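Local coordinates for protein dual function macrocyclase-peptidase POPB (Galerina marginata, PDB 5N4B) that cleaves peptide bonds after prolyl residues and macrocyclises the trimmed peptide in the biosynthesis of amanitin toxins, at residues A[470-484]-A[516-529]. The protein carries 1 engineered substitution. Numbering follows the deposited sequence.
Sequences DGTKIPMFIVRHKST and LQTYGAIFAVPSIR
In the central sheet of the alpha/beta-hydrolase domain, strand 473-481 runs antiparallel to strand 522-526, before the order turns parallel at strand 492-495. Phe-477 and Val-525 form a hydrogen-bonded pair, and so do Val-479 and Phe-523, where Val-479 N reaches Phe-523 O at 2.8 Å. Beyond Pro-526, Ser-527 N donates to Pro-475 O at 2.9 Å; Pro-475 has no N-H to return, and Ser-527 O accepts from Trp-538 NE1. One face of the sheet carries Met-476, whose SD lies 3.9 Å from both Ala-524 CB and Pro-526 CB; with CG anti to the backbone N (chi1 176°), the Met-476 side chain runs alongside the Pro-526 ring, and Phe-560 of helix 548-563 packs against Met-476. On the other face Val-479 CG1 meets Leu-516 CD1, and the Phe-477 ring makes an edge-to-face contact with Phe-424. Where helix 510-519 ends, a water accepts from His-481 N and Thr-484 OG1 and donates to Leu-516 O and Ala-521 O, joining the type I turn 481-484 to the segment leading into strand 522-526. At the far end the Arg-529 guanidinium, also salt-bridged to Asp-553, has Thr-472 CB over one face, while its NH1 meets the syn lone pair of Asp-470 OD2 at 2.9 Å, nearly straight (166°) and in the guanidinium plane.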
ATOM      1  N   ASP A 470     -12.081  25.110  -7.073  1.00 19.59           N
ATOM      2  CA  ASP A 470     -13.206  25.496  -6.260  1.00 18.66           C
ATOM      3  C   ASP A 470     -12.815  26.334  -5.056  1.00 23.61           C
ATOM      4  O   ASP A 470     -13.686  26.673  -4.249  1.00 24.26           O
ATOM      5  CB  ASP A 470     -14.046  24.277  -5.870  1.00 22.72           C
ATOM      6  CG  ASP A 470     -13.384  23.368  -4.816  1.00 20.37           C
ATOM      7  OD1 ASP A 470     -12.287  23.726  -4.324  1.00 21.28           O
ATOM      8  OD2 ASP A 470     -13.991  22.333  -4.446  1.00 21.87           O
ATOM      9  N   GLY A 471     -11.545  26.680  -4.914  1.00 19.72           N
ATOM     10  CA  GLY A 471     -11.114  27.527  -3.832  1.00 20.77           C
ATOM     11  C   GLY A 471     -10.503  26.792  -2.651  1.00 20.05           C
ATOM     12  O   GLY A 471      -9.899  27.434  -1.786  1.00 22.27           O
ATOM     13  N   THR A 472     -10.595  25.459  -2.625  1.00 19.02           N
ATOM     14  CA  THR A 472     -10.045  24.691  -1.515  1.00 16.28           C
ATOM     15  C   THR A 472      -8.530  24.816  -1.476  1.00 16.09           C
ATOM     16  O   THR A 472      -7.848  24.693  -2.501  1.00 16.11           O
ATOM     17  CB  THR A 472     -10.422  23.222  -1.655  1.00 16.41           C
ATOM     18  OG1 THR A 472     -11.840  23.107  -1.787  1.00 20.27           O
ATOM     19  CG2 THR A 472      -9.967  22.432  -0.440  1.00 17.81           C
ATOM     20  N   LYS A 473      -7.995  25.062  -0.297  1.00 15.02           N
ATOM     21  CA  LYS A 473      -6.563  25.126  -0.094  1.00 14.87           C
ATOM     22  C   LYS A 473      -6.023  23.725   0.153  1.00 15.14           C
ATOM     23  O   LYS A 473      -6.540  22.975   0.982  1.00 14.77           O
ATOM     24  CB  LYS A 473      -6.248  26.042   1.076  1.00 17.28           C
ATOM     25  CG  LYS A 473      -6.764  27.470   0.863  1.00 21.01           C
ATOM     26  CD  LYS A 473      -6.217  28.107  -0.395  1.00 33.35           C
ATOM     27  CE  LYS A 473      -6.669  29.579  -0.541  1.00 44.08           C
ATOM     28  NZ  LYS A 473      -8.175  29.723  -0.409  1.00 48.23           N
ATOM     29  N   ILE A 474      -4.986  23.368  -0.601  1.00 13.66           N
ATOM     30  CA  ILE A 474      -4.419  22.020  -0.614  1.00 14.10           C
ATOM     31  C   ILE A 474      -2.953  22.163  -0.241  1.00 11.98           C
ATOM     32  O   ILE A 474      -2.243  22.971  -0.858  1.00 11.70           O
ATOM     33  CB  ILE A 474      -4.516  21.351  -1.997  1.00 13.24           C
ATOM     34  CG1 ILE A 474      -5.903  21.435  -2.643  1.00 16.50           C
ATOM     35  CG2 ILE A 474      -4.048  19.908  -1.903  1.00 15.24           C
ATOM     36  CD1 ILE A 474      -6.949  20.709  -2.008  1.00 21.79           C
ATOM     37  N   PRO A 475      -2.422  21.379   0.697  1.00 11.66           N
ATOM     38  CA  PRO A 475      -0.971  21.390   0.943  1.00 10.67           C
ATOM     39  C   PRO A 475      -0.246  20.439   0.012  1.00  9.66           C
ATOM     40  O   PRO A 475      -0.812  19.470  -0.497  1.00 11.07           O
ATOM     41  CB  PRO A 475      -0.851  20.871   2.384  1.00 12.17           C
ATOM     42  CG  PRO A 475      -1.995  19.913   2.456  1.00  9.45           C
ATOM     43  CD  PRO A 475      -3.122  20.421   1.595  1.00 12.14           C
ATOM     44  N   MET A 476       1.022  20.745  -0.199  1.00  9.40           N
ATOM     45  CA  MET A 476       1.865  19.968  -1.097  1.00  9.47           C
ATOM     46  C   MET A 476       3.281  19.951  -0.535  1.00 10.17           C
ATOM     47  O   MET A 476       3.866  21.006  -0.264  1.00  9.95           O
ATOM     48  CB  MET A 476       1.896  20.590  -2.479  1.00 10.46           C
ATOM     49  CG  MET A 476       2.837  19.903  -3.461  1.00 10.56           C
ATOM     50  SD  MET A 476       2.482  20.244  -5.216  1.00 11.91           S
ATOM     51  CE  MET A 476       2.385  22.027  -5.258  1.00 17.17           C
ATOM     52  N   PHE A 477       3.876  18.761  -0.459  1.00  8.76           N
ATOM     53  CA  PHE A 477       5.294  18.656  -0.117  1.00  9.24           C
ATOM     54  C   PHE A 477       6.147  18.900  -1.351  1.00  8.69           C
ATOM     55  O   PHE A 477       5.817  18.443  -2.448  1.00  9.79           O
ATOM     56  CB  PHE A 477       5.615  17.264   0.398  1.00 10.15           C
ATOM     57  CG  PHE A 477       4.945  16.904   1.685  1.00  9.55           C
ATOM     58  CD1 PHE A 477       5.246  17.580   2.857  1.00 10.49           C
ATOM     59  CD2 PHE A 477       4.037  15.869   1.734  1.00  9.35           C
ATOM     60  CE1 PHE A 477       4.638  17.203   4.062  1.00 12.10           C
ATOM     61  CE2 PHE A 477       3.449  15.480   2.978  1.00 10.29           C
ATOM     62  CZ  PHE A 477       3.760  16.154   4.096  1.00 11.81           C
ATOM     63  N   ILE A 478       7.226  19.670  -1.171  1.00  8.82           N
ATOM     64  CA  ILE A 478       8.211  19.906  -2.224  1.00 10.51           C
ATOM     65  C   ILE A 478       9.560  19.477  -1.674  1.00 10.92           C
ATOM     66  O   ILE A 478       9.994  19.984  -0.629  1.00 12.12           O
ATOM     67  CB  ILE A 478       8.230  21.373  -2.686  1.00 11.63           C
ATOM     68  CG1 ILE A 478       6.860  21.703  -3.315  1.00 13.85           C
ATOM     69  CG2 ILE A 478       9.308  21.565  -3.695  1.00 16.12           C
ATOM     70  CD1 ILE A 478       6.720  23.146  -3.907  1.00 22.39           C
ATOM     71  N   VAL A 479      10.231  18.574  -2.380  1.00  9.75           N
ATOM     72  CA  VAL A 479      11.538  18.061  -1.990  1.00 10.23           C
ATOM     73  C   VAL A 479      12.562  18.494  -3.024  1.00 10.76           C
ATOM     74  O   VAL A 479      12.315  18.388  -4.236  1.00 10.01           O
ATOM     75  CB  VAL A 479      11.546  16.525  -1.849  1.00  9.61           C
ATOM     76  CG1 VAL A 479      12.875  16.055  -1.294  1.00 12.91           C
ATOM     77  CG2 VAL A 479      10.391  16.080  -0.967  1.00 11.67           C
ATOM     78  N   ARG A 480      13.742  18.930  -2.546  1.00 12.14           N
ATOM     79  CA  ARG A 480      14.818  19.339  -3.455  1.00 12.76           C
ATOM     80  C   ARG A 480      16.176  19.019  -2.842  1.00 11.16           C
ATOM     81  O   ARG A 480      16.331  18.937  -1.623  1.00 14.14           O
ATOM     82  CB  ARG A 480      14.737  20.827  -3.785  1.00 14.99           C
ATOM     83  CG  ARG A 480      14.919  21.749  -2.575  1.00 15.59           C
ATOM     84  CD  ARG A 480      15.186  23.171  -2.939  1.00 18.12           C
ATOM     85  NE  ARG A 480      15.006  24.020  -1.780  1.00 20.28           N
ATOM     86  CZ  ARG A 480      15.052  25.341  -1.862  1.00 31.44           C
ATOM     87  NH1 ARG A 480      15.346  25.931  -3.015  1.00 29.98           N
ATOM     88  NH2 ARG A 480      14.826  26.071  -0.790  1.00 29.95           N
ATOM     89  N   HIS A 481      17.137  18.806  -3.716  1.00 13.47           N
ATOM     90  CA  HIS A 481      18.523  18.955  -3.295  1.00 14.53           C
ATOM     91  C   HIS A 481      18.727  20.442  -2.999  1.00 16.13           C
ATOM     92  O   HIS A 481      18.241  21.292  -3.739  1.00 15.20           O
ATOM     93  CB  HIS A 481      19.460  18.500  -4.400  1.00 14.82           C
ATOM     94  CG  HIS A 481      20.897  18.500  -4.007  1.00 16.40           C
ATOM     95  ND1 HIS A 481      21.692  19.614  -4.193  1.00 24.22           N
ATOM     96  CD2 HIS A 481      21.685  17.557  -3.447  1.00 17.27           C
ATOM     97  CE1 HIS A 481      22.911  19.358  -3.744  1.00 26.90           C
ATOM     98  NE2 HIS A 481      22.932  18.120  -3.279  1.00 16.41           N
ATOM     99  N   LYS A 482      19.451  20.753  -1.925  1.00 15.24           N
ATOM    100  CA  LYS A 482      19.476  22.138  -1.440  1.00 16.35           C
ATOM    101  C   LYS A 482      20.203  23.098  -2.368  1.00 18.22           C
ATOM    102  O   LYS A 482      20.061  24.319  -2.174  1.00 22.37           O
ATOM    103  CB  LYS A 482      19.979  22.197   0.006  1.00 18.23           C
ATOM    104  CG  LYS A 482      19.076  21.574   1.025  1.00 17.82           C
ATOM    105  CD  LYS A 482      19.796  21.496   2.399  1.00 21.29           C
ATOM    106  CE  LYS A 482      18.962  20.905   3.460  1.00 30.17           C
ATOM    107  NZ  LYS A 482      19.789  20.901   4.700  1.00 29.46           N
ATOM    108  N   SER A 483      20.939  22.624  -3.356  1.00 19.61           N
ATOM    109  CA  SER A 483      21.548  23.504  -4.351  0.56 23.01           C
ATOM    110  C   SER A 483      20.549  23.958  -5.400  1.00 19.45           C
ATOM    111  O   SER A 483      20.840  24.880  -6.176  1.00 25.24           O
ATOM    112  CB  SER A 483      22.724  22.812  -5.055  0.56 23.09           C
ATOM    113  OG  SER A 483      22.312  21.702  -5.852  0.56 25.63           O
ATOM    114  N   THR A 484      19.377  23.350  -5.457  1.00 18.61           N
ATOM    115  CA  THR A 484      18.417  23.691  -6.492  1.00 16.47           C
ATOM    116  C   THR A 484      17.604  24.921  -6.083  1.00 18.71           C
ATOM    117  O   THR A 484      17.090  25.004  -4.960  1.00 21.77           O
ATOM    118  CB  THR A 484      17.500  22.487  -6.697  1.00 16.26           C
ATOM    119  OG1 THR A 484      18.288  21.417  -7.212  1.00 18.29           O
ATOM    120  CG2 THR A 484      16.339  22.786  -7.648  1.00 20.34           C
ATOM    121  N   LEU A 516      16.855  13.696  -8.049  1.00 10.28           N
ATOM    122  CA  LEU A 516      16.809  15.121  -7.748  1.00 10.48           C
ATOM    123  C   LEU A 516      18.199  15.725  -7.786  1.00 12.33           C
ATOM    124  O   LEU A 516      18.404  16.825  -8.321  1.00 13.54           O
ATOM    125  CB  LEU A 516      16.171  15.375  -6.372  1.00 11.77           C
ATOM    126  CG  LEU A 516      14.745  14.831  -6.149  1.00 11.47           C
ATOM    127  CD1 LEU A 516      14.190  15.358  -4.872  1.00 11.90           C
ATOM    128  CD2 LEU A 516      13.816  15.130  -7.281  1.00 11.55           C
ATOM    129  N   GLN A 517      19.154  15.057  -7.176  1.00 10.88           N
ATOM    130  CA  GLN A 517      20.529  15.542  -7.178  1.00 11.66           C
ATOM    131  C   GLN A 517      21.146  15.496  -8.566  1.00 12.58           C
ATOM    132  O   GLN A 517      21.815  16.447  -8.971  1.00 16.26           O
ATOM    133  CB  GLN A 517      21.348  14.741  -6.173  1.00 13.89           C
ATOM    134  CG  GLN A 517      22.771  15.249  -6.012  1.00 15.96           C
ATOM    135  CD  GLN A 517      23.537  14.627  -4.866  1.00 16.59           C
ATOM    136  OE1 GLN A 517      23.017  13.910  -4.054  1.00 17.86           O
ATOM    137  NE2 GLN A 517      24.831  14.886  -4.853  1.00 22.98           N
ATOM    138  N   THR A 518      20.895  14.455  -9.324  1.00 11.56           N
ATOM    139  CA  THR A 518      21.512  14.296 -10.632  1.00 12.40           C
ATOM    140  C   THR A 518      21.072  15.386 -11.586  1.00 13.57           C
ATOM    141  O   THR A 518      21.865  15.888 -12.383  1.00 16.95           O
ATOM    142  CB  THR A 518      21.137  12.917 -11.183  1.00 14.15           C
ATOM    143  OG1 THR A 518      21.741  11.885 -10.357  1.00 15.06           O
ATOM    144  CG2 THR A 518      21.611  12.714 -12.603  1.00 14.51           C
ATOM    145  N   TYR A 519      19.817  15.749 -11.540  1.00 13.16           N
ATOM    146  CA  TYR A 519      19.234  16.648 -12.508  1.00 13.83           C
ATOM    147  C   TYR A 519      18.840  17.998 -11.933  1.00 13.68           C
ATOM    148  O   TYR A 519      18.409  18.875 -12.720  1.00 16.21           O
ATOM    149  CB  TYR A 519      18.018  15.978 -13.153  1.00 13.32           C
ATOM    150  CG  TYR A 519      18.343  14.805 -14.015  1.00 14.02           C
ATOM    151  CD1 TYR A 519      18.993  14.977 -15.244  1.00 14.53           C
ATOM    152  CD2 TYR A 519      17.934  13.536 -13.664  1.00 13.81           C
ATOM    153  CE1 TYR A 519      19.263  13.900 -16.064  1.00 14.18           C
ATOM    154  CE2 TYR A 519      18.178  12.474 -14.493  1.00 13.78           C
ATOM    155  CZ  TYR A 519      18.836  12.671 -15.685  1.00 13.52           C
ATOM    156  OH  TYR A 519      19.048  11.561 -16.493  1.00 16.52           O
ATOM    157  N   GLY A 520      18.964  18.225 -10.634  1.00 14.41           N
ATOM    158  CA  GLY A 520      18.509  19.504 -10.097  1.00 14.28           C
ATOM    159  C   GLY A 520      17.001  19.622 -10.198  1.00 14.99           C
ATOM    160  O   GLY A 520      16.472  20.726 -10.438  1.00 17.28           O
ATOM    161  N   ALA A 521      16.286  18.519 -10.038  1.00 14.98           N
ATOM    162  CA  ALA A 521      14.838  18.482 -10.188  1.00 14.58           C
ATOM    163  C   ALA A 521      14.215  18.522  -8.805  1.00 14.74           C
ATOM    164  O   ALA A 521      14.897  18.396  -7.800  1.00 16.66           O
ATOM    165  CB  ALA A 521      14.416  17.197 -10.909  1.00 13.29           C
ATOM    166  N   ILE A 522      12.898  18.725  -8.756  1.00 12.24           N
ATOM    167  CA  ILE A 522      12.170  18.725  -7.490  1.00  9.82           C
ATOM    168  C   ILE A 522      11.127  17.602  -7.528  1.00  8.49           C
ATOM    169  O   ILE A 522      10.729  17.130  -8.604  1.00 11.30           O
ATOM    170  CB  ILE A 522      11.529  20.085  -7.198  1.00 11.99           C
ATOM    171  CG1 ILE A 522      10.358  20.377  -8.131  1.00 11.78           C
ATOM    172  CG2 ILE A 522      12.566  21.205  -7.230  1.00 15.08           C
ATOM    173  CD1 ILE A 522       9.637  21.666  -7.846  1.00 14.42           C
ATOM    174  N   PHE A 523      10.724  17.127  -6.332  1.00 10.06           N
ATOM    175  CA  PHE A 523       9.683  16.115  -6.174  1.00  8.81           C
ATOM    176  C   PHE A 523       8.529  16.762  -5.422  1.00 10.18           C
ATOM    177  O   PHE A 523       8.720  17.364  -4.375  1.00 12.07           O
ATOM    178  CB  PHE A 523      10.231  14.947  -5.366  1.00 10.45           C
ATOM    179  CG  PHE A 523       9.345  13.767  -5.208  1.00 10.18           C
ATOM    180  CD1 PHE A 523       8.884  13.089  -6.315  1.00 11.93           C
ATOM    181  CD2 PHE A 523       9.057  13.295  -3.950  1.00 12.36           C
ATOM    182  CE1 PHE A 523       8.092  11.956  -6.187  1.00 13.33           C
ATOM    183  CE2 PHE A 523       8.232  12.169  -3.824  1.00 13.30           C
ATOM    184  CZ  PHE A 523       7.764  11.529  -4.924  1.00 12.46           C
ATOM    185  N   ALA A 524       7.326  16.625  -5.953  1.00  7.98           N
ATOM    186  CA  ALA A 524       6.149  17.298  -5.437  1.00  8.74           C
ATOM    187  C   ALA A 524       5.086  16.268  -5.114  1.00  8.75           C
ATOM    188  O   ALA A 524       4.761  15.425  -5.951  1.00  8.27           O
ATOM    189  CB  ALA A 524       5.612  18.292  -6.460  1.00  9.52           C
ATOM    190  N   VAL A 525       4.483  16.387  -3.930  1.00  8.72           N
ATOM    191  CA  VAL A 525       3.479  15.422  -3.452  1.00  9.09           C
ATOM    192  C   VAL A 525       2.277  16.178  -2.918  1.00  9.14           C
ATOM    193  O   VAL A 525       2.242  16.534  -1.727  1.00  9.41           O
ATOM    194  CB  VAL A 525       4.047  14.502  -2.371  1.00 10.32           C
ATOM    195  CG1 VAL A 525       3.047  13.424  -2.000  1.00 13.19           C
ATOM    196  CG2 VAL A 525       5.358  13.846  -2.835  1.00 12.75           C
ATOM    197  N   PRO A 526       1.319  16.526  -3.767  1.00  8.58           N
ATOM    198  CA  PRO A 526       0.137  17.269  -3.312  1.00  8.78           C
ATOM    199  C   PRO A 526      -0.827  16.352  -2.585  1.00  8.79           C
ATOM    200  O   PRO A 526      -1.128  15.234  -3.019  1.00 10.23           O
ATOM    201  CB  PRO A 526      -0.471  17.805  -4.606  1.00 11.20           C
ATOM    202  CG  PRO A 526      -0.049  16.813  -5.651  1.00  8.95           C
ATOM    203  CD  PRO A 526       1.321  16.352  -5.230  1.00  8.76           C
ATOM    204  N   SER A 527      -1.384  16.857  -1.482  1.00  9.67           N
ATOM    205  CA  SER A 527      -2.308  16.100  -0.653  1.00 10.19           C
ATOM    206  C   SER A 527      -3.737  16.265  -1.180  1.00 10.97           C
ATOM    207  O   SER A 527      -4.619  16.776  -0.501  1.00 10.70           O
ATOM    208  CB  SER A 527      -2.226  16.574   0.794  1.00 11.07           C
ATOM    209  OG  SER A 527      -0.876  16.592   1.274  1.00 11.19           O
ATOM    210  N   ILE A 528      -3.975  15.722  -2.365  1.00  9.88           N
ATOM    211  CA  ILE A 528      -5.240  15.952  -3.069  1.00  9.13           C
ATOM    212  C   ILE A 528      -6.407  15.227  -2.391  1.00 10.34           C
ATOM    213  O   ILE A 528      -6.253  14.185  -1.731  1.00 10.31           O
ATOM    214  CB  ILE A 528      -5.095  15.556  -4.536  1.00  8.40           C
ATOM    215  CG1 ILE A 528      -4.879  14.054  -4.681  1.00 10.07           C
ATOM    216  CG2 ILE A 528      -4.001  16.380  -5.173  1.00 11.75           C
ATOM    217  CD1 ILE A 528      -4.550  13.634  -6.122  1.00 10.94           C
ATOM    218  N   ARG A 529      -7.593  15.785  -2.589  1.00 10.76           N
ATOM    219  CA  ARG A 529      -8.816  15.187  -2.077  1.00 12.26           C
ATOM    220  C   ARG A 529      -9.041  13.815  -2.683  1.00 12.28           C
ATOM    221  O   ARG A 529      -8.553  13.515  -3.778  1.00 12.82           O
ATOM    222  CB  ARG A 529      -9.997  16.114  -2.327  1.00 12.15           C
ATOM    223  CG  ARG A 529     -10.032  17.299  -1.379  1.00 14.71           C
ATOM    224  CD  ARG A 529     -11.113  18.269  -1.708  1.00 13.94           C
ATOM    225  NE  ARG A 529     -10.806  18.961  -2.938  1.00 15.07           N
ATOM    226  CZ  ARG A 529     -11.565  19.875  -3.507  1.00 17.37           C
ATOM    227  NH1 ARG A 529     -12.757  20.188  -3.000  1.00 18.09           N
ATOM    228  NH2 ARG A 529     -11.146  20.452  -4.605  1.00 17.80           N
TER
HETATM  229  O   HOH W   1     -11.464  22.227  -7.004  1.00 13.64           O
HETATM  230  O   HOH W   2      17.122  19.044  -6.609  1.00 12.81           O